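Local coordinates for NanU sialic acid binding protein (Bacteroides fragilis, PDB 4L7T) that binds sialic acid with high affinity as a SusD-family protein of the outer membrane, probably working alongside the membrane protein NanO, at residues P60-Y65 and K484-V489; A74-E79 and L319-I324; Y329-R334 and Y440-Y445; A342-V347 and F464-K469. All blocks are in the same frame, centred on the assembly; numbering follows the deposited sequence.

Interaction 1. Residues P60-Y65 and K484-V489. With NA (sodium ion), chain F.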
loop_
_atom_site.group_PDB
_atom_site.type_symbol
_atom_site.label_atom_id
_atom_site.label_comp_id
_atom_site.label_asym_id
_atom_site.label_seq_id
_atom_site.Cartn_x
_atom_site.Cartn_y
_atom_site.Cartn_z
ATOM N N PRO A 60 -3.542 -4.596 7.599
ATOM C CA PRO A 60 -3.709 -5.636 8.675
ATOM C C PRO A 60 -5.021 -5.643 9.518
ATOM O O PRO A 60 -5.178 -6.566 10.312
ATOM C CB PRO A 60 -2.552 -5.366 9.644
ATOM C CG PRO A 60 -1.644 -4.333 8.939
ATOM C CD PRO A 60 -2.355 -3.726 7.813
ATOM N N ARG A 61 -5.895 -4.671 9.295
ATOM C CA ARG A 61 -7.289 -4.742 9.908
ATOM C C ARG A 61 -8.143 -5.797 9.211
ATOM O O ARG A 61 -9.248 -6.116 9.701
ATOM C CB ARG A 61 -7.988 -3.389 9.985
ATOM C CG ARG A 61 -7.294 -2.529 11.030
ATOM C CD ARG A 61 -8.070 -1.242 11.203
ATOM N NE ARG A 61 -9.458 -1.421 11.717
ATOM C CZ ARG A 61 -10.369 -0.464 11.746
ATOM N NH1 ARG A 61 -10.106 0.799 11.362
ATOM N NH2 ARG A 61 -11.562 -0.821 12.208
ATOM N N ALA A 62 -7.659 -6.330 8.080
ATOM C CA ALA A 62 -8.511 -7.242 7.263
ATOM C C ALA A 62 -8.190 -8.702 7.665
ATOM O O ALA A 62 -8.036 -8.948 8.899
ATOM C CB ALA A 62 -8.314 -6.983 5.736
ATOM N N ASP A 63 -8.230 -9.646 6.726
ATOM C CA ASP A 63 -8.299 -11.070 7.070
ATOM C C ASP A 63 -6.986 -11.862 6.943
ATOM O O ASP A 63 -6.944 -13.085 7.232
ATOM C CB ASP A 63 -9.442 -11.755 6.270
ATOM C CG ASP A 63 -9.376 -11.470 4.773
ATOM O OD1 ASP A 63 -8.708 -10.472 4.313
ATOM O OD2 ASP A 63 -10.044 -12.206 4.006
ATOM N N ILE A 64 -5.898 -11.188 6.599
ATOM C CA ILE A 64 -4.685 -11.931 6.260
ATOM C C ILE A 64 -3.959 -12.410 7.533
ATOM O O ILE A 64 -3.309 -13.492 7.485
ATOM C CB ILE A 64 -3.720 -10.997 5.455
ATOM C CG1 ILE A 64 -4.346 -10.709 4.089
ATOM C CG2 ILE A 64 -2.241 -11.680 5.318
ATOM C CD1 ILE A 64 -3.739 -9.507 3.425
ATOM N N TYR A 65 -4.080 -11.656 8.630
ATOM C CA TYR A 65 -3.317 -11.963 9.872
ATOM C C TYR A 65 -4.263 -12.352 10.998
ATOM O O TYR A 65 -5.482 -12.430 10.804
ATOM C CB TYR A 65 -2.463 -10.769 10.345
ATOM C CG TYR A 65 -1.578 -10.228 9.210
ATOM C CD1 TYR A 65 -0.355 -10.879 8.900
ATOM C CD2 TYR A 65 -2.009 -9.103 8.457
ATOM C CE1 TYR A 65 0.441 -10.381 7.837
ATOM C CE2 TYR A 65 -1.249 -8.598 7.369
ATOM C CZ TYR A 65 0.002 -9.234 7.116
ATOM O OH TYR A 65 0.726 -8.709 6.023
ATOM N N LYS A 484 -18.275 -9.128 6.598
ATOM C CA LYS A 484 -18.249 -10.523 6.211
ATOM C C LYS A 484 -16.927 -11.180 6.420
ATOM O O LYS A 484 -16.862 -12.307 6.933
ATOM C CB LYS A 484 -18.694 -10.678 4.752
ATOM C CG LYS A 484 -18.636 -12.046 4.307
ATOM C CD LYS A 484 -19.837 -12.889 4.845
ATOM C CE LYS A 484 -19.821 -14.286 4.172
ATOM N NZ LYS A 484 -20.621 -15.320 4.893
ATOM N N ARG A 485 -15.843 -10.463 6.059
ATOM C CA ARG A 485 -14.538 -11.102 6.060
ATOM C C ARG A 485 -13.617 -10.647 7.178
ATOM O O ARG A 485 -12.496 -11.183 7.323
ATOM C CB ARG A 485 -13.869 -10.994 4.677
ATOM C CG ARG A 485 -14.548 -11.936 3.652
ATOM C CD ARG A 485 -13.702 -12.106 2.413
ATOM N NE ARG A 485 -14.206 -13.138 1.501
ATOM C CZ ARG A 485 -14.739 -12.898 0.295
ATOM N NH1 ARG A 485 -14.908 -11.651 -0.127
ATOM N NH2 ARG A 485 -15.046 -13.931 -0.483
ATOM N N THR A 486 -14.008 -9.659 7.960
ATOM C CA THR A 486 -13.103 -9.177 9.030
ATOM C C THR A 486 -13.823 -9.166 10.361
ATOM O O THR A 486 -15.077 -9.260 10.390
ATOM C CB THR A 486 -12.580 -7.753 8.733
ATOM O OG1 THR A 486 -13.555 -6.774 9.068
ATOM C CG2 THR A 486 -12.174 -7.563 7.238
ATOM N N SER A 487 -13.086 -8.906 11.440
ATOM C CA SER A 487 -13.763 -8.700 12.729
ATOM C C SER A 487 -14.232 -7.297 13.061
ATOM O O SER A 487 -14.698 -7.020 14.182
ATOM C CB SER A 487 -12.806 -9.161 13.826
ATOM O OG SER A 487 -11.545 -8.525 13.669
ATOM N N ALA A 488 -14.096 -6.364 12.103
ATOM C CA ALA A 488 -14.511 -4.977 12.266
ATOM C C ALA A 488 -16.010 -4.912 12.278
ATOM O O ALA A 488 -16.657 -5.698 11.579
ATOM C CB ALA A 488 -13.976 -4.079 11.105
ATOM N N VAL A 489 -16.548 -3.954 13.033
ATOM C CA VAL A 489 -18.022 -3.753 12.984
ATOM C C VAL A 489 -18.362 -2.453 12.264
ATOM O O VAL A 489 -17.543 -1.552 12.159
ATOM C CB VAL A 489 -18.590 -3.788 14.434
ATOM C CG1 VAL A 489 -18.315 -5.173 15.081
ATOM C CG2 VAL A 489 -18.018 -2.678 15.268
HETATM NA NA NA F . -17.322 -10.068 10.887
HETATM O O HOH W 1 -10.058 -9.020 10.838
HETATM O O HOH W 2 -16.460 -12.021 10.074
HETATM O O HOH W 3 -17.688 -8.310 11.994
HETATM O O HOH W 4 -16.732 -11.096 12.985
#
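D63 lies against the end of helix 479-485, and its side chain can be traced outward atom by atom. CB sits 3.3 Å from R485 O, and CG is still 4.0 Å from that same oxygen. With chi1 at 51°, CG stands between the backbone N and the carbonyl carbon, which sends the carboxylate alongside the R485 chain: OD2 ends 4.0 Å from R485 CD. The two side chains point the same way, their carboxylate and guanidinium planes 40° apart. The charged atoms are not in contact, since D63 OD2 is 4.9 Å from R485 NE. Each charge is met elsewhere, D63 by R470 and R485 by E454.

Next along the contact, T486 CG2 rests against A62 CA at 3.7 Å. A water links the backbones, lying 2.8 Å from A62 O and accepting from S487 N. T486 OG1 turns back into its own chain, bonded to V482 O and accepting from A488 N at 3.1 Å (N-H...O angle 155°). The carbonyl of T486 faces the other way and binds sodium at 2.4 Å. This is an ST turn at the end of helix 479-485, with T483 O from the helix and T486 O from the turn binding a sodium that also carries three waters.

Interaction 2. Residues A74-E79 and L319-I324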
loop_
_atom_site.group_PDB
_atom_site.type_symbol
_atom_site.label_atom_id
_atom_site.label_comp_id
_atom_site.label_asym_id
_atom_site.label_seq_id
_atom_site.Cartn_x
_atom_site.Cartn_y
_atom_site.Cartn_z
ATOM N N ALA A 74 5.469 -12.885 21.514
ATOM C CA ALA A 74 4.329 -12.105 21.875
ATOM C C ALA A 74 3.973 -11.110 20.800
ATOM O O ALA A 74 4.839 -10.533 20.144
ATOM C CB ALA A 74 4.643 -11.402 23.182
ATOM N N THR A 75 2.688 -10.837 20.667
ATOM C CA THR A 75 2.255 -9.804 19.702
ATOM C C THR A 75 2.294 -8.370 20.213
ATOM O O THR A 75 2.441 -7.413 19.395
ATOM C CB THR A 75 0.858 -10.162 19.098
ATOM O OG1 THR A 75 -0.101 -10.303 20.189
ATOM C CG2 THR A 75 0.976 -11.465 18.299
ATOM N N GLN A 76 2.260 -8.168 21.549
ATOM C CA GLN A 76 2.551 -6.845 22.177
ATOM C C GLN A 76 1.682 -5.718 21.679
ATOM O O GLN A 76 2.106 -4.569 21.636
ATOM C CB GLN A 76 4.035 -6.505 22.087
ATOM C CG GLN A 76 4.878 -7.515 22.842
ATOM C CD GLN A 76 6.370 -7.292 22.663
ATOM O OE1 GLN A 76 6.809 -6.481 21.856
ATOM N NE2 GLN A 76 7.152 -7.983 23.474
ATOM N N GLY A 77 0.419 -6.037 21.332
ATOM C CA GLY A 77 -0.548 -4.972 20.902
ATOM C C GLY A 77 -0.826 -4.986 19.405
ATOM O O GLY A 77 -1.870 -4.473 18.983
ATOM N N MET A 78 0.052 -5.594 18.629
ATOM C CA MET A 78 -0.188 -5.620 17.180
ATOM C C MET A 78 -1.459 -6.432 16.825
ATOM O O MET A 78 -2.122 -6.145 15.825
ATOM C CB MET A 78 1.035 -6.137 16.421
ATOM C CG MET A 78 0.839 -6.174 14.939
ATOM S SD MET A 78 0.898 -4.414 14.323
ATOM C CE MET A 78 1.953 -3.590 15.681
ATOM N N GLU A 79 -1.796 -7.442 17.639
ATOM C CA GLU A 79 -3.055 -8.172 17.439
ATOM C C GLU A 79 -4.288 -7.319 17.425
ATOM O O GLU A 79 -5.318 -7.748 16.858
ATOM C CB GLU A 79 -3.177 -9.311 18.479
ATOM C CG GLU A 79 -3.612 -8.907 19.916
ATOM C CD GLU A 79 -2.617 -8.034 20.673
ATOM O OE1 GLU A 79 -1.399 -8.098 20.364
ATOM O OE2 GLU A 79 -3.061 -7.291 21.600
ATOM N N LEU A 319 11.476 -10.164 13.928
ATOM C CA LEU A 319 10.449 -10.737 14.856
ATOM C C LEU A 319 9.088 -10.787 14.140
ATOM O O LEU A 319 8.794 -9.896 13.297
ATOM C CB LEU A 319 10.367 -9.908 16.139
ATOM C CG LEU A 319 11.628 -10.074 17.011
ATOM C CD1 LEU A 319 11.611 -9.102 18.143
ATOM C CD2 LEU A 319 11.806 -11.472 17.609
ATOM N N ILE A 320 8.286 -11.806 14.484
ATOM C CA ILE A 320 6.966 -11.884 13.910
ATOM C C ILE A 320 6.021 -11.357 14.976
ATOM O O ILE A 320 5.905 -11.939 16.100
ATOM C CB ILE A 320 6.591 -13.296 13.577
ATOM C CG1 ILE A 320 7.480 -13.964 12.502
ATOM C CG2 ILE A 320 5.057 -13.349 13.168
ATOM C CD1 ILE A 320 7.536 -13.217 11.125
ATOM N N ARG A 321 5.323 -10.253 14.656
ATOM C CA ARG A 321 4.274 -9.701 15.522
ATOM C C ARG A 321 2.921 -9.834 14.865
ATOM O O ARG A 321 1.904 -9.844 15.512
ATOM C CB ARG A 321 4.481 -8.226 15.878
ATOM C CG ARG A 321 5.879 -7.887 16.496
ATOM C CD ARG A 321 6.063 -8.477 17.875
ATOM N NE ARG A 321 7.339 -7.923 18.400
ATOM C CZ ARG A 321 7.928 -8.391 19.502
ATOM N NH1 ARG A 321 7.388 -9.428 20.173
ATOM N NH2 ARG A 321 9.035 -7.778 19.930
ATOM N N LEU A 322 2.936 -9.840 13.533
ATOM C CA LEU A 322 1.721 -10.089 12.716
ATOM C C LEU A 322 1.957 -11.420 12.041
ATOM O O LEU A 322 2.872 -11.563 11.174
ATOM C CB LEU A 322 1.602 -8.997 11.615
ATOM C CG LEU A 322 1.041 -7.635 12.064
ATOM C CD1 LEU A 322 1.220 -6.433 11.036
ATOM C CD2 LEU A 322 -0.431 -7.697 12.418
ATOM N N GLN A 323 1.136 -12.413 12.380
ATOM C CA GLN A 323 1.268 -13.778 11.849
ATOM C C GLN A 323 0.195 -14.023 10.780
ATOM O O GLN A 323 -1.001 -14.024 11.093
ATOM C CB GLN A 323 1.141 -14.792 13.032
ATOM C CG GLN A 323 1.131 -16.269 12.560
ATOM C CD GLN A 323 2.377 -16.674 11.792
ATOM O OE1 GLN A 323 3.530 -16.589 12.310
ATOM N NE2 GLN A 323 2.172 -17.076 10.518
ATOM N N ILE A 324 0.626 -14.274 9.538
ATOM C CA ILE A 324 -0.285 -14.659 8.485
ATOM C C ILE A 324 -1.071 -15.898 8.926
ATOM O O ILE A 324 -0.480 -16.853 9.484
ATOM C CB ILE A 324 0.544 -15.047 7.248
ATOM C CG1 ILE A 324 1.385 -13.845 6.759
ATOM C CG2 ILE A 324 -0.377 -15.643 6.131
ATOM C CD1 ILE A 324 2.593 -14.307 5.921
#
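R321 and M78 carry this contact at its two ends, one polar and near solvent, the other apolar and close-packed. At the packed end M78 CG approaches L322 CD2 to 3.2 Å, shorter than a usual van der Waals contact and too short to be trusted in detail. M78 CG is anti to the backbone N (chi1 -180°) and the chain then bends, so that SD runs past the L322 branches, the two side chains crossing at about a right angle. L322 itself is buried, with Y65 and L289 also touching it. T75 CG2 adds a further contact, 3.4 Å from R321 O.

The 74-79 side is shaped by a type I' beta turn from T75 to M78, closed by M78 N to T75 O. G77 occupies its third position at a positive phi of 107°, a region open chiefly to glycine. E79 OE1 ties the turn, accepting from T75 OG1 at 2.6 Å from above the carboxylate plane and from G77 N at 2.9 Å on its syn lone pair.

Toward solvent, the R321 guanidinium is held by a single bond across the contact, NH1 to A74 O at 2.8 Å, received near the guanidinium plane. Q76 OE1 instead lies over one face, 3.1 Å above the plane, and the poor angles exclude a hydrogen bond; the amide is tilted 31° to the guanidinium. L319 CB approaches the opposite face, offset toward the rim. A74 and Q76 are themselves exposed.

Interaction 3. Residues Y329-R334 and Y440-Y445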
loop_
_atom_site.group_PDB
_atom_site.type_symbol
_atom_site.label_atom_id
_atom_site.label_comp_id
_atom_site.label_asym_id
_atom_site.label_seq_id
_atom_site.Cartn_x
_atom_site.Cartn_y
_atom_site.Cartn_z
ATOM N N TYR A 329 -2.060 -20.039 3.472
ATOM C CA TYR A 329 -1.002 -20.487 2.632
ATOM C C TYR A 329 -1.507 -21.458 1.557
ATOM O O TYR A 329 -1.030 -21.369 0.393
ATOM C CB TYR A 329 0.069 -21.225 3.434
ATOM C CG TYR A 329 1.248 -21.694 2.584
ATOM C CD1 TYR A 329 2.159 -20.762 2.041
ATOM C CD2 TYR A 329 1.455 -23.068 2.321
ATOM C CE1 TYR A 329 3.290 -21.199 1.256
ATOM C CE2 TYR A 329 2.566 -23.504 1.545
ATOM C CZ TYR A 329 3.485 -22.573 1.041
ATOM O OH TYR A 329 4.574 -22.987 0.290
ATOM N N ASN A 330 -2.462 -22.336 1.930
ATOM C CA ASN A 330 -3.057 -23.294 0.981
ATOM C C ASN A 330 -4.418 -22.910 0.435
ATOM O O ASN A 330 -4.916 -23.538 -0.488
ATOM C CB ASN A 330 -3.076 -24.697 1.592
ATOM C CG ASN A 330 -1.699 -25.321 1.593
ATOM O OD1 ASN A 330 -1.230 -25.808 2.622
ATOM N ND2 ASN A 330 -1.021 -25.263 0.462
ATOM N N LYS A 331 -5.025 -21.870 0.983
ATOM C CA LYS A 331 -6.332 -21.406 0.485
ATOM C C LYS A 331 -6.301 -20.197 -0.457
ATOM O O LYS A 331 -7.361 -19.785 -0.888
ATOM C CB LYS A 331 -7.294 -21.055 1.633
ATOM C CG LYS A 331 -7.767 -22.340 2.332
ATOM C CD LYS A 331 -8.641 -22.021 3.500
ATOM C CE LYS A 331 -9.235 -23.328 3.992
ATOM N NZ LYS A 331 -10.564 -23.046 4.569
ATOM N N ALA A 332 -5.153 -19.570 -0.625
ATOM C CA ALA A 332 -5.111 -18.313 -1.391
ATOM C C ALA A 332 -4.958 -18.494 -2.875
ATOM O O ALA A 332 -5.386 -17.565 -3.614
ATOM C CB ALA A 332 -4.032 -17.404 -0.891
ATOM N N PHE A 333 -4.229 -19.546 -3.280
ATOM C CA PHE A 333 -3.772 -19.619 -4.677
ATOM C C PHE A 333 -4.117 -20.957 -5.298
ATOM O O PHE A 333 -3.932 -21.982 -4.675
ATOM C CB PHE A 333 -2.249 -19.383 -4.821
ATOM C CG PHE A 333 -1.787 -18.070 -4.273
ATOM C CD1 PHE A 333 -1.835 -16.903 -5.065
ATOM C CD2 PHE A 333 -1.304 -17.981 -2.962
ATOM C CE1 PHE A 333 -1.397 -15.657 -4.533
ATOM C CE2 PHE A 333 -0.884 -16.758 -2.446
ATOM C CZ PHE A 333 -0.889 -15.603 -3.234
ATOM N N ARG A 334 -4.565 -20.915 -6.567
ATOM C CA ARG A 334 -4.690 -22.149 -7.393
ATOM C C ARG A 334 -3.313 -22.749 -7.753
ATOM O O ARG A 334 -2.321 -22.033 -7.865
ATOM C CB ARG A 334 -5.467 -21.822 -8.674
ATOM C CG ARG A 334 -6.817 -21.205 -8.512
ATOM C CD ARG A 334 -7.849 -21.994 -7.656
ATOM N NE ARG A 334 -7.943 -23.391 -8.116
ATOM C CZ ARG A 334 -8.853 -23.844 -8.979
ATOM N NH1 ARG A 334 -9.794 -23.038 -9.492
ATOM N NH2 ARG A 334 -8.801 -25.150 -9.333
ATOM N N TYR A 440 -13.271 -23.202 -3.631
ATOM C CA TYR A 440 -13.915 -22.091 -2.891
ATOM C C TYR A 440 -14.833 -22.561 -1.755
ATOM O O TYR A 440 -15.348 -21.743 -1.005
ATOM C CB TYR A 440 -14.637 -21.038 -3.792
ATOM C CG TYR A 440 -13.604 -20.488 -4.740
ATOM C CD1 TYR A 440 -12.605 -19.627 -4.266
ATOM C CD2 TYR A 440 -13.474 -20.962 -6.073
ATOM C CE1 TYR A 440 -11.530 -19.195 -5.117
ATOM C CE2 TYR A 440 -12.400 -20.550 -6.896
ATOM C CZ TYR A 440 -11.456 -19.626 -6.408
ATOM O OH TYR A 440 -10.397 -19.201 -7.211
ATOM N N THR A 441 -15.106 -23.864 -1.666
ATOM C CA THR A 441 -16.307 -24.216 -0.858
ATOM C C THR A 441 -16.230 -23.889 0.627
ATOM O O THR A 441 -17.233 -23.415 1.217
ATOM C CB THR A 441 -16.712 -25.649 -1.037
ATOM O OG1 THR A 441 -15.525 -26.412 -0.922
ATOM C CG2 THR A 441 -17.290 -25.847 -2.382
ATOM N N ASP A 442 -15.103 -24.137 1.256
ATOM C CA ASP A 442 -15.014 -23.744 2.690
ATOM C C ASP A 442 -13.913 -22.693 2.778
ATOM O O ASP A 442 -12.992 -22.828 3.558
ATOM C CB ASP A 442 -14.706 -25.007 3.572
ATOM C CG ASP A 442 -14.232 -24.678 5.023
ATOM O OD1 ASP A 442 -14.928 -23.917 5.749
ATOM O OD2 ASP A 442 -13.141 -25.201 5.438
ATOM N N ASN A 443 -13.990 -21.666 1.928
ATOM C CA ASN A 443 -12.825 -20.733 1.791
ATOM C C ASN A 443 -13.293 -19.367 2.173
ATOM O O ASN A 443 -14.056 -18.772 1.448
ATOM C CB ASN A 443 -12.290 -20.758 0.335
ATOM C CG ASN A 443 -11.015 -19.945 0.163
ATOM O OD1 ASN A 443 -10.835 -18.949 0.872
ATOM N ND2 ASN A 443 -10.080 -20.414 -0.687
ATOM N N LYS A 444 -12.971 -18.905 3.386
ATOM C CA LYS A 444 -13.556 -17.621 3.842
ATOM C C LYS A 444 -12.899 -16.398 3.189
ATOM O O LYS A 444 -13.432 -15.287 3.392
ATOM C CB LYS A 444 -13.407 -17.413 5.345
ATOM C CG LYS A 444 -11.965 -17.269 5.797
ATOM C CD LYS A 444 -11.833 -17.286 7.342
ATOM C CE LYS A 444 -10.872 -16.225 7.815
ATOM N NZ LYS A 444 -11.431 -14.803 7.798
ATOM N N TYR A 445 -11.812 -16.632 2.443
ATOM C CA TYR A 445 -10.965 -15.515 1.962
ATOM C C TYR A 445 -11.391 -14.994 0.589
ATOM O O TYR A 445 -11.092 -13.844 0.205
ATOM C CB TYR A 445 -9.498 -15.942 1.912
ATOM C CG TYR A 445 -8.958 -16.381 3.239
ATOM C CD1 TYR A 445 -8.610 -15.428 4.210
ATOM C CD2 TYR A 445 -8.746 -17.737 3.483
ATOM C CE1 TYR A 445 -8.118 -15.831 5.426
ATOM C CE2 TYR A 445 -8.250 -18.192 4.729
ATOM C CZ TYR A 445 -7.925 -17.207 5.678
ATOM O OH TYR A 445 -7.458 -17.576 6.917
HETATM O O HOH W 5 -11.680 -20.720 5.282
#
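The Y445 ring meets K331 at its edge, where CE2 lies 4.0 Å from K331 CD, while K444 CG covers one face, 3.8 Å above the plane and over the centre. R334 crosses Y440 at about a right angle, its CD reaching the hydroxyl end, 3.8 Å from Y440 OH, with guanidinium and ring planes 85° apart. Both polar ends converge on D435. The third flat group, the N443 amide, is fixed from both ends. ND2 donates to a lone pair of K331 O at 2.8 Å, nearly in the plane of the amide, and OD1 accepts from Y445 N at 3.0 Å.

K331 reaches across with CG anti to the carbonyl carbon (chi1 -72°) and a chain straight until its last bend. NZ donates to D442 O at 2.6 Å, nearly in line with the C=O bond, and to a water; its salt bridge to D442 OD2, 3.5 Å long, is weak. The backbone carbonyl is thus the shortest of NZ's contacts across the segments. On the loop side, the N443 OD1 bond to the backbone N two residues on defines an Asx turn, and ND2 of the same side chain ties it to K331 O at helix 328-331.

Interaction 4. Residues A342-V347 and F464-K469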
loop_
_atom_site.group_PDB
_atom_site.type_symbol
_atom_site.label_atom_id
_atom_site.label_comp_id
_atom_site.label_asym_id
_atom_site.label_seq_id
_atom_site.Cartn_x
_atom_site.Cartn_y
_atom_site.Cartn_z
ATOM N N ALA A 342 6.356 -16.641 -4.536
ATOM C CA ALA A 342 6.965 -15.319 -4.457
ATOM C C ALA A 342 6.446 -14.596 -3.213
ATOM O O ALA A 342 7.116 -13.732 -2.724
ATOM C CB ALA A 342 6.626 -14.479 -5.694
ATOM N N SER A 343 5.255 -14.923 -2.752
ATOM C CA SER A 343 4.615 -14.121 -1.660
ATOM C C SER A 343 4.891 -14.670 -0.264
ATOM O O SER A 343 4.949 -13.906 0.706
ATOM C CB SER A 343 3.076 -14.067 -1.814
ATOM O OG SER A 343 2.731 -13.397 -3.049
ATOM N N MET A 344 4.976 -16.001 -0.194
ATOM C CA MET A 344 5.112 -16.672 1.133
ATOM C C MET A 344 6.079 -17.849 1.103
ATOM O O MET A 344 6.066 -18.609 0.106
ATOM C CB MET A 344 3.739 -17.217 1.595
ATOM C CG MET A 344 2.798 -16.147 2.135
ATOM S SD MET A 344 1.137 -16.828 2.578
ATOM C CE MET A 344 0.385 -17.099 0.978
ATOM N N THR A 345 6.871 -17.982 2.189
ATOM C CA THR A 345 7.655 -19.206 2.438
ATOM C C THR A 345 6.960 -19.958 3.572
ATOM O O THR A 345 6.590 -19.354 4.560
ATOM C CB THR A 345 9.114 -18.873 2.726
ATOM O OG1 THR A 345 9.678 -18.218 1.570
ATOM C CG2 THR A 345 9.977 -20.148 2.945
ATOM N N ALA A 346 6.833 -21.273 3.428
ATOM C CA ALA A 346 6.399 -22.131 4.554
ATOM C C ALA A 346 7.569 -22.632 5.438
ATOM O O ALA A 346 8.722 -22.865 4.996
ATOM C CB ALA A 346 5.587 -23.291 4.038
ATOM N N VAL A 347 7.256 -22.686 6.715
ATOM C CA VAL A 347 8.109 -23.233 7.756
ATOM C C VAL A 347 7.597 -24.612 8.107
ATOM O O VAL A 347 6.397 -24.846 8.178
ATOM C CB VAL A 347 8.082 -22.310 9.023
ATOM C CG1 VAL A 347 8.994 -22.923 10.144
ATOM C CG2 VAL A 347 8.686 -20.925 8.652
ATOM N N PHE A 464 -1.644 -8.525 -4.332
ATOM C CA PHE A 464 -1.124 -7.444 -3.468
ATOM C C PHE A 464 -0.976 -7.791 -2.009
ATOM O O PHE A 464 -0.928 -6.926 -1.159
ATOM C CB PHE A 464 -2.062 -6.222 -3.605
ATOM C CG PHE A 464 -2.099 -5.659 -4.981
ATOM C CD1 PHE A 464 -0.971 -5.149 -5.561
ATOM C CD2 PHE A 464 -3.269 -5.703 -5.701
ATOM C CE1 PHE A 464 -1.041 -4.643 -6.886
ATOM C CE2 PHE A 464 -3.331 -5.200 -7.043
ATOM C CZ PHE A 464 -2.237 -4.683 -7.583
ATOM N N MET A 465 -0.739 -9.031 -1.727
ATOM C CA MET A 465 -0.482 -9.337 -0.276
ATOM C C MET A 465 0.757 -8.603 0.135
ATOM O O MET A 465 1.774 -8.544 -0.605
ATOM C CB MET A 465 -0.173 -10.853 -0.080
ATOM C CG MET A 465 -1.214 -11.810 -0.448
ATOM S SD MET A 465 -0.826 -13.529 0.195
ATOM C CE MET A 465 -0.589 -13.174 1.783
ATOM N N PHE A 466 0.746 -8.078 1.344
ATOM C CA PHE A 466 1.888 -7.259 1.862
ATOM C C PHE A 466 2.115 -5.912 1.148
ATOM O O PHE A 466 3.182 -5.286 1.298
ATOM C CB PHE A 466 3.202 -8.080 1.970
ATOM C CG PHE A 466 2.968 -9.478 2.410
ATOM C CD1 PHE A 466 2.532 -9.747 3.746
ATOM C CD2 PHE A 466 3.083 -10.542 1.498
ATOM C CE1 PHE A 466 2.272 -11.010 4.126
ATOM C CE2 PHE A 466 2.813 -11.791 1.873
ATOM C CZ PHE A 466 2.413 -12.053 3.220
ATOM N N GLU A 467 1.126 -5.453 0.366
ATOM C CA GLU A 467 1.199 -4.185 -0.299
ATOM C C GLU A 467 0.200 -3.148 0.152
ATOM O O GLU A 467 0.035 -2.126 -0.503
ATOM C CB GLU A 467 1.202 -4.391 -1.846
ATOM C CG GLU A 467 2.466 -5.049 -2.380
ATOM C CD GLU A 467 2.365 -5.262 -3.889
ATOM O OE1 GLU A 467 2.508 -4.208 -4.592
ATOM O OE2 GLU A 467 2.159 -6.438 -4.308
ATOM N N GLY A 468 -0.480 -3.368 1.319
ATOM C CA GLY A 468 -1.345 -2.322 1.904
ATOM C C GLY A 468 -2.593 -2.000 1.147
ATOM O O GLY A 468 -3.037 -0.870 1.171
ATOM N N LYS A 469 -3.197 -3.031 0.602
ATOM C CA LYS A 469 -4.413 -2.862 -0.205
ATOM C C LYS A 469 -5.698 -3.509 0.400
ATOM O O LYS A 469 -6.779 -2.931 0.203
ATOM C CB LYS A 469 -4.278 -3.510 -1.606
ATOM C CG LYS A 469 -3.080 -2.968 -2.440
ATOM C CD LYS A 469 -3.120 -1.487 -2.483
ATOM C CE LYS A 469 -1.914 -0.950 -3.329
ATOM N NZ LYS A 469 -1.679 0.597 -3.302
HETATM O O HOH W 6 0.764 -11.267 -3.516
#
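S343 and M465 have the nearest CA atoms, 7.1 Å apart, where a helix passing directly into a strand at M344 faces a type II beta turn running from F464 to E467. The turn is closed by E467 N to F464 O at 3.0 Å, and F466, at its third position, takes a positive phi of 67°. The F466 ring lies against the helix-strand junction: CE2 is 3.2 Å from S343 O, approached obliquely, and CZ is 4.3 Å from M344 CG, which lies near the ring plane at its edge.

The 344-347 residues open the antiparallel two-stranded hairpin formed with strand 356-363, and the turn, which links helices 452-463 and 470-477, packs against its start. C363 on the partner strand also touches F466. The two methionines meet at their ends, M344 CE lying 3.9 Å from M465 SD with the side chains crossing at about a right angle. M344 runs extended to SD and bends only at chi3 (-74°), which carries its methyl to the M465 sulfur.

No direct hydrogen bond joins the segments; a water does so instead, donating to S343 OG at 2.9 Å and accepting from M465 N at 3.2 Å. S343 OG is bonded in addition to R339 O. E59 accepts from F466 N, while K365 is bonded to M465 O and forms a salt bridge with E467.

Overall arrangement
Interactions 1, 2 and 4 meet at the chain that runs through Y65. Its ring packs on I324 and L322 of interaction 2, and its hydroxyl approaches the F466 ring of interaction 4, where I324 CD1 also lies 3.5 Å from F466 CZ. Interaction 3 joins interaction 1 through a probable hydrogen bond from R485 NE to K444 O, 3.0 Å, and joins interaction 4 through F333 CE2 against M344 CE, 3.7 Å. Interactions 2 and 3 do not touch: their nearest atoms are about 5 Å apart. Sodium belongs to interaction 1, about 12 Å from the Y445 side chain. A 1,2-ethanediol, probably from the crystallisation liquor, lies about 4 Å from the M465 side chain.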